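Local coordinates for protein GTP pyrophosphokinase YjbM (Bacillus subtilis, PDB 5DEC) that makes the alarmones pppGpp and ppGpp by transferring pyrophosphate from ATP to GTP or GDP, working as an allosterically activated homotetramer, at residues 153-156 against 157-161; 87-90 against 91-94; 179-182 against 183-186; 23-26 against 27-30; 14-17 against 18-22. One frame throughout, in Å; residues are numbered along the deposited sequence.

Contact 1 of 5, residues 153-156 against 157-161; sequences AMNF and WATIE
Thr159 and Asn155, one helical turn apart, meet at a carbonyl that accepts two hydrogen bonds. The hydroxyl Thr159 OG1 donates to Asn155 O over 2.8 Å, while Thr159 N reaches the same oxygen at 3.0 Å from the opposite face of its plane. With OG1 beside the residue's own backbone N (chi1 -62°), the hydroxyl folds back onto the preceding turn. A water donates to Thr159 OG1 at 3.1 Å and takes a weak bond from Asn155 ND2, whereas Asn155 OD1 is held by Arg150 NH1. The other backbone bonds follow the i to i+4 pattern, as in Ala158 N to Met154 O at 2.9 Å.

Apolar contact comes from Phe156 and Ile160, which lie side by side and point the same way. Phe156 CE1 approaches Ile160 CG1 to 3.7 Å, with the branch oblique to the ring. Phe156 also packs on Leu152 of the second subunit. With an alanine here, the CG1 branch of Ile160 would probably lose its neighbour, leaving a gap beside Leu152 of that subunit. Trp157 instead leads away to helix 174-202, where its NE1 bonds to Leu180 O.

This is a regular alpha-helix carrying a threonine hydroxyl bonded back to the previous turn, and it serves two nucleotide sites: Ala158 to Glu161 bind the product pppGpp, and Asn155 belongs to the allosteric pppGpp site.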
loop_
_atom_site.group_PDB
_atom_site.type_symbol
_atom_site.label_atom_id
_atom_site.label_comp_id
_atom_site.label_asym_id
_atom_site.label_seq_id
_atom_site.Cartn_x
_atom_site.Cartn_y
_atom_site.Cartn_z
ATOM N N ALA B 153 10.549 13.379 -18.365
ATOM C CA ALA B 153 11.159 14.696 -18.480
ATOM C C ALA B 153 10.112 15.811 -18.508
ATOM O O ALA B 153 10.290 16.852 -17.875
ATOM C CB ALA B 153 12.037 14.752 -19.729
ATOM N N MET B 154 9.025 15.593 -19.252
ATOM C CA MET B 154 7.854 16.484 -19.227
ATOM C C MET B 154 7.295 16.626 -17.814
ATOM O O MET B 154 6.914 17.714 -17.381
ATOM C CB MET B 154 6.741 15.926 -20.123
ATOM C CG MET B 154 7.048 15.934 -21.599
ATOM S SD MET B 154 5.965 14.816 -22.529
ATOM C CE MET B 154 4.358 15.291 -22.097
ATOM N N ASN B 155 7.168 15.504 -17.122
ATOM C CA ASN B 155 6.596 15.534 -15.788
ATOM C C ASN B 155 7.509 16.317 -14.842
ATOM O O ASN B 155 7.051 17.092 -13.999
ATOM C CB ASN B 155 6.372 14.112 -15.253
ATOM C CG ASN B 155 5.694 14.110 -13.892
ATOM O OD1 ASN B 155 4.619 14.680 -13.735
ATOM N ND2 ASN B 155 6.291 13.432 -12.923
ATOM N N PHE B 156 8.807 16.097 -14.990
ATOM C CA PHE B 156 9.781 16.824 -14.167
ATOM C C PHE B 156 9.643 18.337 -14.382
ATOM O O PHE B 156 9.496 19.111 -13.421
ATOM C CB PHE B 156 11.197 16.334 -14.496
ATOM C CG PHE B 156 12.285 17.058 -13.763
ATOM C CD1 PHE B 156 12.068 17.599 -12.500
ATOM C CD2 PHE B 156 13.544 17.154 -14.316
ATOM C CE1 PHE B 156 13.082 18.271 -11.836
ATOM C CE2 PHE B 156 14.574 17.814 -13.642
ATOM C CZ PHE B 156 14.343 18.349 -12.404
ATOM N N TRP B 157 9.691 18.751 -15.640
ATOM C CA TRP B 157 9.560 20.190 -15.951
ATOM C C TRP B 157 8.243 20.768 -15.427
ATOM O O TRP B 157 8.227 21.847 -14.812
ATOM C CB TRP B 157 9.684 20.449 -17.456
ATOM C CG TRP B 157 9.652 21.904 -17.732
ATOM C CD1 TRP B 157 10.718 22.747 -17.751
ATOM C CD2 TRP B 157 8.479 22.714 -17.944
ATOM N NE1 TRP B 157 10.292 24.043 -18.003
ATOM C CE2 TRP B 157 8.944 24.046 -18.113
ATOM C CE3 TRP B 157 7.123 22.443 -18.031
ATOM C CZ2 TRP B 157 8.047 25.091 -18.367
ATOM C CZ3 TRP B 157 6.252 23.475 -18.260
ATOM C CH2 TRP B 157 6.719 24.794 -18.447
ATOM N N ALA B 158 7.132 20.072 -15.666
ATOM C CA ALA B 158 5.828 20.587 -15.240
ATOM C C ALA B 158 5.721 20.722 -13.730
ATOM O O ALA B 158 5.035 21.623 -13.212
ATOM C CB ALA B 158 4.698 19.704 -15.777
ATOM N N THR B 159 6.366 19.808 -13.015
ATOM C CA THR B 159 6.363 19.837 -11.556
ATOM C C THR B 159 7.095 21.071 -11.041
ATOM O O THR B 159 6.650 21.725 -10.078
ATOM C CB THR B 159 6.991 18.546 -10.981
ATOM O OG1 THR B 159 6.190 17.425 -11.388
ATOM C CG2 THR B 159 7.081 18.598 -9.452
ATOM N N ILE B 160 8.223 21.389 -11.676
ATOM C CA ILE B 160 8.982 22.584 -11.311
ATOM C C ILE B 160 8.194 23.840 -11.627
ATOM O O ILE B 160 8.113 24.767 -10.806
ATOM C CB ILE B 160 10.332 22.655 -12.059
ATOM C CG1 ILE B 160 11.245 21.484 -11.678
ATOM C CG2 ILE B 160 11.041 23.971 -11.752
ATOM C CD1 ILE B 160 11.580 21.426 -10.212
ATOM N N GLU B 161 7.604 23.890 -12.820
ATOM C CA GLU B 161 6.792 25.048 -13.172
ATOM C C GLU B 161 5.631 25.261 -12.194
ATOM O O GLU B 161 5.285 26.403 -11.842
ATOM C CB GLU B 161 6.220 24.923 -14.588
ATOM C CG GLU B 161 5.257 26.075 -14.871
ATOM C CD GLU B 161 4.423 25.870 -16.107
ATOM O OE1 GLU B 161 4.594 26.634 -17.078
ATOM O OE2 GLU B 161 3.607 24.924 -16.109
HETATM O O HOH W 1 6.823 14.781 -9.954
#

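Contact 2 of 5, residues 87-90 against 91-94; sequences CQFV and DDIQ
Asp92 folds back on Phe89 in the strand-to-helix turn that opens helix 90-102, its carboxylate accepting a backbone N-H from just before it in the chain. Phe89 N donates to Asp92 OD2 at 3.1 Å, meeting the oxygen from above the carboxylate plane. In return, Asp92 N bonds to Phe89 O over 2.9 Å. With CG beside the backbone N (chi1 -71°), the carboxylate of Asp92 hangs over the start of the helix; its OD2 lies at the edge of the Phe89 ring, 3.6 Å from Phe89 CD2.

Both carboxylate oxygens of this buried aspartate have further partners. OD2 accepts from His44 NE2 and, weakly, from a water that takes the N-H of Gln88 at 2.9 Å; OD1 forms a salt bridge with Arg198. The Val90 carbonyl is doubly used: Ile93 N reaches Val90 O at 3.1 Å, and a second water donates to that oxygen at 2.8 Å.

Nearer the backbone, Cys87 CB touches Asp92 CB at 3.6 Å. Cys87 ends strand 81-87, its backbone bonded to Arg150 and Leu152, while Val90 and Ile93 lean on strand 139-151. Phe89, Val90 and Asp91 touch helix 174-202, placing this turn between the sheet and the last helix.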
loop_
_atom_site.group_PDB
_atom_site.type_symbol
_atom_site.label_atom_id
_atom_site.label_comp_id
_atom_site.label_asym_id
_atom_site.label_seq_id
_atom_site.Cartn_x
_atom_site.Cartn_y
_atom_site.Cartn_z
ATOM N N CYS B 87 5.597 8.037 -18.808
ATOM C CA CYS B 87 6.187 7.105 -19.765
ATOM C C CYS B 87 7.659 7.430 -20.007
ATOM O O CYS B 87 8.055 8.581 -19.936
ATOM C CB CYS B 87 5.424 7.162 -21.095
ATOM S SG CYS B 87 3.630 7.061 -20.934
ATOM N N GLN B 88 8.448 6.418 -20.340
ATOM C CA GLN B 88 9.865 6.601 -20.641
ATOM C C GLN B 88 10.103 7.344 -21.941
ATOM O O GLN B 88 10.936 8.246 -22.002
ATOM C CB GLN B 88 10.530 5.242 -20.699
ATOM C CG GLN B 88 12.006 5.238 -20.488
ATOM C CD GLN B 88 12.482 3.867 -20.078
ATOM O OE1 GLN B 88 12.360 2.911 -20.833
ATOM N NE2 GLN B 88 12.997 3.757 -18.861
ATOM N N PHE B 89 9.377 6.958 -22.986
ATOM C CA PHE B 89 9.594 7.515 -24.326
ATOM C C PHE B 89 8.353 8.231 -24.859
ATOM O O PHE B 89 7.216 7.862 -24.536
ATOM C CB PHE B 89 9.996 6.411 -25.318
ATOM C CG PHE B 89 11.251 5.691 -24.943
ATOM C CD1 PHE B 89 12.494 6.249 -25.209
ATOM C CD2 PHE B 89 11.197 4.458 -24.302
ATOM C CE1 PHE B 89 13.664 5.578 -24.856
ATOM C CE2 PHE B 89 12.366 3.785 -23.938
ATOM C CZ PHE B 89 13.600 4.346 -24.213
ATOM N N VAL B 90 8.573 9.246 -25.688
ATOM C CA VAL B 90 7.481 9.967 -26.319
ATOM C C VAL B 90 6.530 9.024 -27.072
ATOM O O VAL B 90 5.305 9.211 -27.025
ATOM C CB VAL B 90 8.026 11.051 -27.280
ATOM C CG1 VAL B 90 6.928 11.593 -28.166
ATOM C CG2 VAL B 90 8.673 12.173 -26.488
ATOM N N ASP B 91 7.075 7.999 -27.734
ATOM C CA ASP B 91 6.228 7.074 -28.505
ATOM C C ASP B 91 5.370 6.186 -27.592
ATOM O O ASP B 91 4.352 5.636 -28.017
ATOM C CB ASP B 91 7.070 6.211 -29.436
ATOM C CG ASP B 91 6.334 5.853 -30.720
ATOM O OD1 ASP B 91 5.477 4.941 -30.689
ATOM O OD2 ASP B 91 6.593 6.508 -31.756
ATOM N N ASP B 92 5.777 6.052 -26.336
ATOM C CA ASP B 92 4.963 5.324 -25.374
ATOM C C ASP B 92 3.628 6.007 -25.153
ATOM O O ASP B 92 2.655 5.352 -24.791
ATOM C CB ASP B 92 5.682 5.177 -24.036
ATOM C CG ASP B 92 6.828 4.210 -24.105
ATOM O OD1 ASP B 92 6.756 3.298 -24.958
ATOM O OD2 ASP B 92 7.781 4.349 -23.298
ATOM N N ILE B 93 3.583 7.320 -25.350
ATOM C CA ILE B 93 2.369 8.075 -25.065
ATOM C C ILE B 93 1.223 7.674 -26.003
ATOM O O ILE B 93 0.112 7.433 -25.556
ATOM C CB ILE B 93 2.637 9.579 -25.137
ATOM C CG1 ILE B 93 3.578 9.955 -23.995
ATOM C CG2 ILE B 93 1.345 10.381 -25.006
ATOM C CD1 ILE B 93 4.048 11.366 -24.041
ATOM N N GLN B 94 1.518 7.539 -27.291
ATOM C CA GLN B 94 0.512 7.126 -28.257
ATOM C C GLN B 94 0.022 5.715 -27.934
ATOM O O GLN B 94 -1.157 5.420 -28.093
ATOM C CB GLN B 94 1.076 7.198 -29.686
ATOM C CG GLN B 94 0.069 6.843 -30.777
ATOM C CD GLN B 94 -1.133 7.772 -30.803
ATOM O OE1 GLN B 94 -1.033 8.955 -30.470
ATOM N NE2 GLN B 94 -2.286 7.232 -31.192
HETATM O O HOH W 2 7.689 3.625 -20.063
HETATM O O HOH W 3 3.327 9.718 -28.917
#

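Contact 3 of 5, residues 179-182 against 183-186; sequences RLQR and ASEA
Four i to i+4 backbone bonds run from residues 179-182 to 183-186, among them Ala183 N to Arg179 O at 2.8 Å and Ala186 N to Arg182 O at 2.9 Å. They belong to an unbroken alpha-helix, 174-202, which packs against helix 152-167 and also meets the second subunit.

Ser184 bonds back across this turn. Its OG stands between its own backbone N and carbonyl carbon (chi1 82°), the crowded position, and from there donates to Gln181 O over 2.9 Å. The bond comes in at a C=O...donor angle of 130°, more bent than the backbone bonds around it. Because Glu185 N also donates to Gln181 O, at 3.2 Å, this carbonyl is gripped twice.

Gln181 and Glu185 cross on the more exposed flank, with amide and carboxylate planes 72° apart. Arg182 has its guanidinium on the same flank, though Arg182 NH1 and Glu185 OE1 stay 5.6 Å apart, so the opposite charges do not touch. Arg179 instead reaches another chain, pairing with Glu200 of the second subunit.

On the buried side, Ala183 has its methyl near the helix carbonyls, with CB 3.5 Å from Leu180 O, and it packs on Trp157 and on Met194 of the second subunit. Beside it, Leu180 reaches Glu161 and Leu164. From the following turn, Ser184 N donates to the Leu180 carbonyl, 3.0 Å from Leu180 O.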
loop_
_atom_site.group_PDB
_atom_site.type_symbol
_atom_site.label_atom_id
_atom_site.label_comp_id
_atom_site.label_asym_id
_atom_site.label_seq_id
_atom_site.Cartn_x
_atom_site.Cartn_y
_atom_site.Cartn_z
ATOM N N ARG B 179 14.693 31.231 -17.799
ATOM C CA ARG B 179 15.393 29.968 -17.508
ATOM C C ARG B 179 14.481 28.744 -17.495
ATOM O O ARG B 179 14.875 27.647 -17.925
ATOM C CB ARG B 179 16.107 30.128 -16.182
ATOM C CG ARG B 179 17.293 31.110 -16.366
ATOM C CD ARG B 179 18.036 31.397 -15.065
ATOM N NE ARG B 179 19.404 31.849 -15.313
ATOM C CZ ARG B 179 19.775 33.110 -15.469
ATOM N NH1 ARG B 179 18.867 34.080 -15.479
ATOM N NH2 ARG B 179 21.057 33.394 -15.679
ATOM N N LEU B 180 13.260 28.939 -16.999
ATOM C CA LEU B 180 12.243 27.888 -17.008
ATOM C C LEU B 180 11.923 27.498 -18.432
ATOM O O LEU B 180 11.749 26.327 -18.742
ATOM C CB LEU B 180 10.976 28.383 -16.310
ATOM C CG LEU B 180 9.913 27.359 -15.959
ATOM C CD1 LEU B 180 10.489 26.242 -15.139
ATOM C CD2 LEU B 180 8.745 28.065 -15.252
ATOM N N GLN B 181 11.859 28.502 -19.311
ATOM C CA GLN B 181 11.633 28.241 -20.722
ATOM C C GLN B 181 12.830 27.489 -21.313
ATOM O O GLN B 181 12.649 26.556 -22.103
ATOM C CB GLN B 181 11.364 29.555 -21.477
ATOM C CG GLN B 181 11.499 29.462 -22.990
ATOM C CD GLN B 181 10.419 28.616 -23.639
ATOM O OE1 GLN B 181 9.301 28.533 -23.140
ATOM N NE2 GLN B 181 10.744 27.996 -24.769
ATOM N N ARG B 182 14.055 27.858 -20.930
ATOM C CA ARG B 182 15.218 27.081 -21.406
ATOM C C ARG B 182 15.181 25.642 -20.913
ATOM O O ARG B 182 15.584 24.710 -21.638
ATOM C CB ARG B 182 16.566 27.671 -20.970
ATOM C CG ARG B 182 17.012 28.953 -21.633
ATOM C CD ARG B 182 18.563 29.014 -21.562
ATOM N NE ARG B 182 19.032 29.761 -22.723
ATOM C CZ ARG B 182 19.759 29.289 -23.732
ATOM N NH1 ARG B 182 20.219 28.031 -23.768
ATOM N NH2 ARG B 182 20.069 30.125 -24.698
ATOM N N ALA B 183 14.730 25.453 -19.675
ATOM C CA ALA B 183 14.652 24.101 -19.131
ATOM C C ALA B 183 13.648 23.272 -19.920
ATOM O O ALA B 183 13.863 22.068 -20.123
ATOM C CB ALA B 183 14.289 24.120 -17.628
ATOM N N SER B 184 12.551 23.889 -20.363
ATOM C CA SER B 184 11.564 23.126 -21.138
ATOM C C SER B 184 12.132 22.657 -22.469
ATOM O O SER B 184 11.835 21.554 -22.934
ATOM C CB SER B 184 10.273 23.929 -21.374
ATOM O OG SER B 184 10.374 24.829 -22.457
ATOM N N GLU B 185 12.942 23.502 -23.098
ATOM C CA GLU B 185 13.603 23.113 -24.342
ATOM C C GLU B 185 14.629 22.016 -24.093
ATOM O O GLU B 185 14.757 21.088 -24.883
ATOM C CB GLU B 185 14.278 24.340 -24.994
ATOM C CG GLU B 185 13.248 25.298 -25.607
ATOM C CD GLU B 185 13.750 26.731 -25.751
ATOM O OE1 GLU B 185 14.954 26.982 -25.521
ATOM O OE2 GLU B 185 12.924 27.613 -26.072
ATOM N N ALA B 186 15.372 22.127 -22.996
ATOM C CA ALA B 186 16.331 21.106 -22.631
ATOM C C ALA B 186 15.636 19.761 -22.364
ATOM O O ALA B 186 16.142 18.709 -22.775
ATOM C CB ALA B 186 17.149 21.553 -21.415
#

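Contact 4 of 5, residues 23-26 against 27-30; sequences AVEE and LKVK
Glu25 and Lys28 lie side by side and point the same way, joined by a long salt bridge in which Glu25 OE2 stands 3.5 Å from Lys28 NZ. The ammonium is equally far from the other oxygen, Glu25 OE1, so it sits about midway between the two. Bends in both chains make this possible: Glu25 turns at chi2 (-48°), and Lys28 turns at chi3 (62°) after its methylenes have crossed Val24. There, Val24 CG1 touches Lys28 CD at 3.8 Å.

Beneath these side chains the backbone holds the spacing, with Lys28 N bonded to Val24 O at 2.8 Å and Leu27 N to Ala23 O at 2.9 Å. One link is weaker, Val29 N to Glu25 O at 3.3 Å. This is a mid-helix turn of the long alpha-helix 11-38, laid against the sheet. Leu27 packs on Leu83, Tyr132 and Val145, and Ala23 rests on Tyr132 and Val143. Lys28, Val29 and Lys30 belong to the allosteric pppGpp site shared between neighbouring subunits.

Within the chain, Glu26 OE1 and Lys30 NZ stay 6.2 Å apart. Further out, Glu26 is held by Tyr132 OH and Gln22 NE2, while Lys30 forms salt bridges with Asp105 and with Glu26 of the third subunit. Val29 packs against Val29 of that same subunit.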
loop_
_atom_site.group_PDB
_atom_site.type_symbol
_atom_site.label_atom_id
_atom_site.label_comp_id
_atom_site.label_asym_id
_atom_site.label_seq_id
_atom_site.Cartn_x
_atom_site.Cartn_y
_atom_site.Cartn_z
ATOM N N ALA B 23 -12.916 6.648 -7.124
ATOM C CA ALA B 23 -12.640 6.500 -8.559
ATOM C C ALA B 23 -11.136 6.506 -8.835
ATOM O O ALA B 23 -10.616 5.680 -9.599
ATOM C CB ALA B 23 -13.318 7.599 -9.343
ATOM N N VAL B 24 -10.438 7.449 -8.215
ATOM C CA VAL B 24 -8.977 7.514 -8.345
ATOM C C VAL B 24 -8.294 6.239 -7.857
ATOM O O VAL B 24 -7.422 5.699 -8.542
ATOM C CB VAL B 24 -8.423 8.754 -7.599
ATOM C CG1 VAL B 24 -6.896 8.705 -7.503
ATOM C CG2 VAL B 24 -8.880 10.016 -8.324
ATOM N N GLU B 25 -8.684 5.716 -6.692
ATOM C CA GLU B 25 -8.027 4.486 -6.215
ATOM C C GLU B 25 -8.290 3.281 -7.133
ATOM O O GLU B 25 -7.419 2.398 -7.312
ATOM C CB GLU B 25 -8.476 4.127 -4.788
ATOM C CG GLU B 25 -8.013 5.116 -3.718
ATOM C CD GLU B 25 -6.529 5.469 -3.825
ATOM O OE1 GLU B 25 -5.679 4.565 -3.918
ATOM O OE2 GLU B 25 -6.211 6.670 -3.807
ATOM N N GLU B 26 -9.500 3.200 -7.677
ATOM C CA GLU B 26 -9.821 2.087 -8.576
ATOM C C GLU B 26 -9.012 2.194 -9.862
ATOM O O GLU B 26 -8.439 1.221 -10.319
ATOM C CB GLU B 26 -11.320 2.044 -8.874
ATOM C CG GLU B 26 -12.140 1.639 -7.626
ATOM C CD GLU B 26 -13.625 1.447 -7.885
ATOM O OE1 GLU B 26 -14.033 1.324 -9.066
ATOM O OE2 GLU B 26 -14.386 1.416 -6.888
ATOM N N LEU B 27 -8.952 3.391 -10.428
ATOM C CA LEU B 27 -8.204 3.612 -11.654
ATOM C C LEU B 27 -6.701 3.464 -11.452
ATOM O O LEU B 27 -6.001 3.026 -12.358
ATOM C CB LEU B 27 -8.535 4.986 -12.231
ATOM C CG LEU B 27 -9.871 5.027 -12.970
ATOM C CD1 LEU B 27 -10.270 6.478 -13.228
ATOM C CD2 LEU B 27 -9.787 4.249 -14.281
ATOM N N LYS B 28 -6.189 3.827 -10.277
ATOM C CA LYS B 28 -4.760 3.599 -10.014
ATOM C C LYS B 28 -4.387 2.130 -10.105
ATOM O O LYS B 28 -3.402 1.773 -10.752
ATOM C CB LYS B 28 -4.357 4.136 -8.632
ATOM C CG LYS B 28 -4.053 5.634 -8.674
ATOM C CD LYS B 28 -4.029 6.259 -7.287
ATOM C CE LYS B 28 -2.963 5.680 -6.393
ATOM N NZ LYS B 28 -2.961 6.451 -5.111
ATOM N N VAL B 29 -5.162 1.267 -9.454
ATOM C CA VAL B 29 -4.827 -0.148 -9.473
ATOM C C VAL B 29 -4.972 -0.725 -10.883
ATOM O O VAL B 29 -4.171 -1.577 -11.320
ATOM C CB VAL B 29 -5.707 -0.948 -8.481
ATOM C CG1 VAL B 29 -5.470 -2.458 -8.634
ATOM C CG2 VAL B 29 -5.393 -0.508 -7.099
ATOM N N LYS B 30 -6.006 -0.269 -11.587
ATOM C CA LYS B 30 -6.216 -0.701 -12.969
ATOM C C LYS B 30 -5.026 -0.322 -13.847
ATOM O O LYS B 30 -4.444 -1.161 -14.507
ATOM C CB LYS B 30 -7.504 -0.090 -13.527
ATOM C CG LYS B 30 -8.793 -0.818 -13.032
ATOM C CD LYS B 30 -10.033 0.011 -13.320
ATOM C CE LYS B 30 -11.340 -0.711 -12.907
ATOM N NZ LYS B 30 -11.610 -1.847 -13.819
#

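Contact 5 of 5, residues 14-17 against 18-22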
loop_
_atom_site.group_PDB
_atom_site.type_symbol
_atom_site.label_atom_id
_atom_site.label_comp_id
_atom_site.label_asym_id
_atom_site.label_seq_id
_atom_site.Cartn_x
_atom_site.Cartn_y
_atom_site.Cartn_z
ATOM N N GLU B 14 -16.237 16.727 2.275
ATOM C CA GLU B 14 -15.531 15.465 2.359
ATOM C C GLU B 14 -16.454 14.332 1.944
ATOM O O GLU B 14 -16.004 13.319 1.415
ATOM C CB GLU B 14 -15.002 15.248 3.780
ATOM C CG GLU B 14 -13.613 14.626 3.866
ATOM C CD GLU B 14 -12.539 15.425 3.144
ATOM O OE1 GLU B 14 -12.683 16.659 2.997
ATOM O OE2 GLU B 14 -11.535 14.808 2.730
ATOM N N ARG B 15 -17.754 14.537 2.127
ATOM C CA ARG B 15 -18.739 13.583 1.650
ATOM C C ARG B 15 -18.895 13.708 0.126
ATOM O O ARG B 15 -19.102 12.709 -0.560
ATOM C CB ARG B 15 -20.077 13.782 2.394
ATOM C CG ARG B 15 -21.342 13.783 1.551
ATOM C CD ARG B 15 -22.539 14.325 2.352
ATOM N NE ARG B 15 -22.679 13.658 3.650
ATOM C CZ ARG B 15 -22.785 14.286 4.819
ATOM N NH1 ARG B 15 -22.793 15.614 4.871
ATOM N NH2 ARG B 15 -22.895 13.583 5.940
ATOM N N PHE B 16 -18.763 14.927 -0.396
ATOM C CA PHE B 16 -18.810 15.183 -1.843
ATOM C C PHE B 16 -17.622 14.552 -2.580
ATOM O O PHE B 16 -17.734 14.144 -3.731
ATOM C CB PHE B 16 -18.824 16.693 -2.102
ATOM C CG PHE B 16 -18.647 17.083 -3.554
ATOM C CD1 PHE B 16 -19.688 16.948 -4.459
ATOM C CD2 PHE B 16 -17.450 17.625 -3.999
ATOM C CE1 PHE B 16 -19.525 17.311 -5.784
ATOM C CE2 PHE B 16 -17.284 17.994 -5.321
ATOM C CZ PHE B 16 -18.325 17.838 -6.213
ATOM N N LEU B 17 -16.480 14.497 -1.916
ATOM C CA LEU B 17 -15.250 14.055 -2.559
ATOM C C LEU B 17 -15.025 12.549 -2.473
ATOM O O LEU B 17 -14.167 12.006 -3.176
ATOM C CB LEU B 17 -14.062 14.785 -1.938
ATOM C CG LEU B 17 -14.031 16.297 -2.172
ATOM C CD1 LEU B 17 -12.824 16.888 -1.480
ATOM C CD2 LEU B 17 -13.986 16.628 -3.663
ATOM N N VAL B 18 -15.789 11.882 -1.611
ATOM C CA VAL B 18 -15.641 10.438 -1.414
ATOM C C VAL B 18 -15.681 9.648 -2.738
ATOM O O VAL B 18 -14.782 8.842 -2.993
ATOM C CB VAL B 18 -16.716 9.878 -0.453
ATOM C CG1 VAL B 18 -16.801 8.383 -0.585
ATOM C CG2 VAL B 18 -16.405 10.260 0.991
ATOM N N PRO B 19 -16.690 9.892 -3.597
ATOM C CA PRO B 19 -16.682 9.133 -4.858
ATOM C C PRO B 19 -15.469 9.436 -5.737
ATOM O O PRO B 19 -15.001 8.548 -6.452
ATOM C CB PRO B 19 -17.951 9.601 -5.574
ATOM C CG PRO B 19 -18.777 10.259 -4.529
ATOM C CD PRO B 19 -17.841 10.809 -3.524
ATOM N N TYR B 20 -14.999 10.681 -5.711
ATOM C CA TYR B 20 -13.843 11.061 -6.519
ATOM C C TYR B 20 -12.610 10.318 -6.049
ATOM O O TYR B 20 -11.821 9.827 -6.864
ATOM C CB TYR B 20 -13.605 12.572 -6.454
ATOM C CG TYR B 20 -14.668 13.343 -7.182
ATOM C CD1 TYR B 20 -14.567 13.580 -8.551
ATOM C CD2 TYR B 20 -15.804 13.804 -6.513
ATOM C CE1 TYR B 20 -15.547 14.283 -9.229
ATOM C CE2 TYR B 20 -16.781 14.505 -7.182
ATOM C CZ TYR B 20 -16.654 14.740 -8.537
ATOM O OH TYR B 20 -17.635 15.431 -9.201
ATOM N N ARG B 21 -12.426 10.244 -4.733
ATOM C CA ARG B 21 -11.298 9.495 -4.181
ATOM C C ARG B 21 -11.340 8.015 -4.526
ATOM O O ARG B 21 -10.304 7.404 -4.815
ATOM C CB ARG B 21 -11.224 9.657 -2.659
ATOM C CG ARG B 21 -10.829 11.038 -2.236
ATOM C CD ARG B 21 -10.548 11.121 -0.747
ATOM N NE ARG B 21 -10.360 12.517 -0.386
ATOM C CZ ARG B 21 -11.248 13.249 0.272
ATOM N NH1 ARG B 21 -12.397 12.715 0.672
ATOM N NH2 ARG B 21 -10.978 14.520 0.539
ATOM N N GLN B 22 -12.529 7.428 -4.463
ATOM C CA GLN B 22 -12.673 6.008 -4.766
ATOM C C GLN B 22 -12.431 5.760 -6.273
ATOM O O GLN B 22 -11.785 4.791 -6.656
ATOM C CB GLN B 22 -14.059 5.506 -4.324
ATOM C CG GLN B 22 -14.314 4.000 -4.579
ATOM C CD GLN B 22 -13.388 3.075 -3.809
ATOM O OE1 GLN B 22 -12.850 3.440 -2.764
ATOM N NE2 GLN B 22 -13.206 1.861 -4.318
#
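The Phe16 ring carries Tyr20 CE2 over one face, 3.8 Å above the plane and shifted toward the rim. The two rings are oblique, with centroids 5.3 Å apart and planes at 47°. At the edge of the Tyr20 ring, in its plane, lies the carbonyl oxygen of Phe16, 3.4 Å from Tyr20 CD2. Tyr20 reaches back over the preceding turn because its CG lies beside the backbone N (chi1 -70°). A serine in place of Tyr20 would probably leave that face of Phe16 without its aromatic neighbour and open a gap beside Ile80 and Val54.

The Arg21 guanidinium is the third flat group. Leu17 CB lies over one of its faces, 3.7 Å from Arg21 NH1. Glu14 brings its carboxylate to the same group, but Glu14 is poorly ordered and the atoms are modelled too close, so the details of this ion pair are doubtful.

Along the backbone, Arg21 N bonds to Leu17 O at 2.9 Å, nearly along the C=O axis. One turn earlier the link is poor: Val18 N to Glu14 O is weak at 3.4 Å. Pro19 has no N-H to give; its CD instead sits against Phe16 O.

Phe16 packs on Ile74, while Tyr20 rests on Val54 and Ile80. The arrangement is that of a proline kink within an alpha-helix, here near the start of helix 11-38, whose Tyr20 and Arg21 touch Val54 of the product-binding site.

Overall arrangement
Contacts 4 and 5 are adjoining stretches of helix 11-38, their centres 13 Å apart, and both touch the third subunit. Contacts 1, 2 and 3 instead all meet the second subunit. Contact 1 joins the other two: Met154 SD touches Ile93 CD1 of contact 2 at 4.2 Å, and Trp157 reaches Leu180 of contact 3 (2.8 Å, NE1 to O). The product site draws residues from contact 1, while Val24 of contact 4 is about 9 Å, side chain to side chain, from the inferred proton acceptor Glu146. Contacts 1 and 4 both supply residues of the allosteric site, whose ligand is shared between neighbouring subunits, consistent with centres about 23 Å apart in one chain.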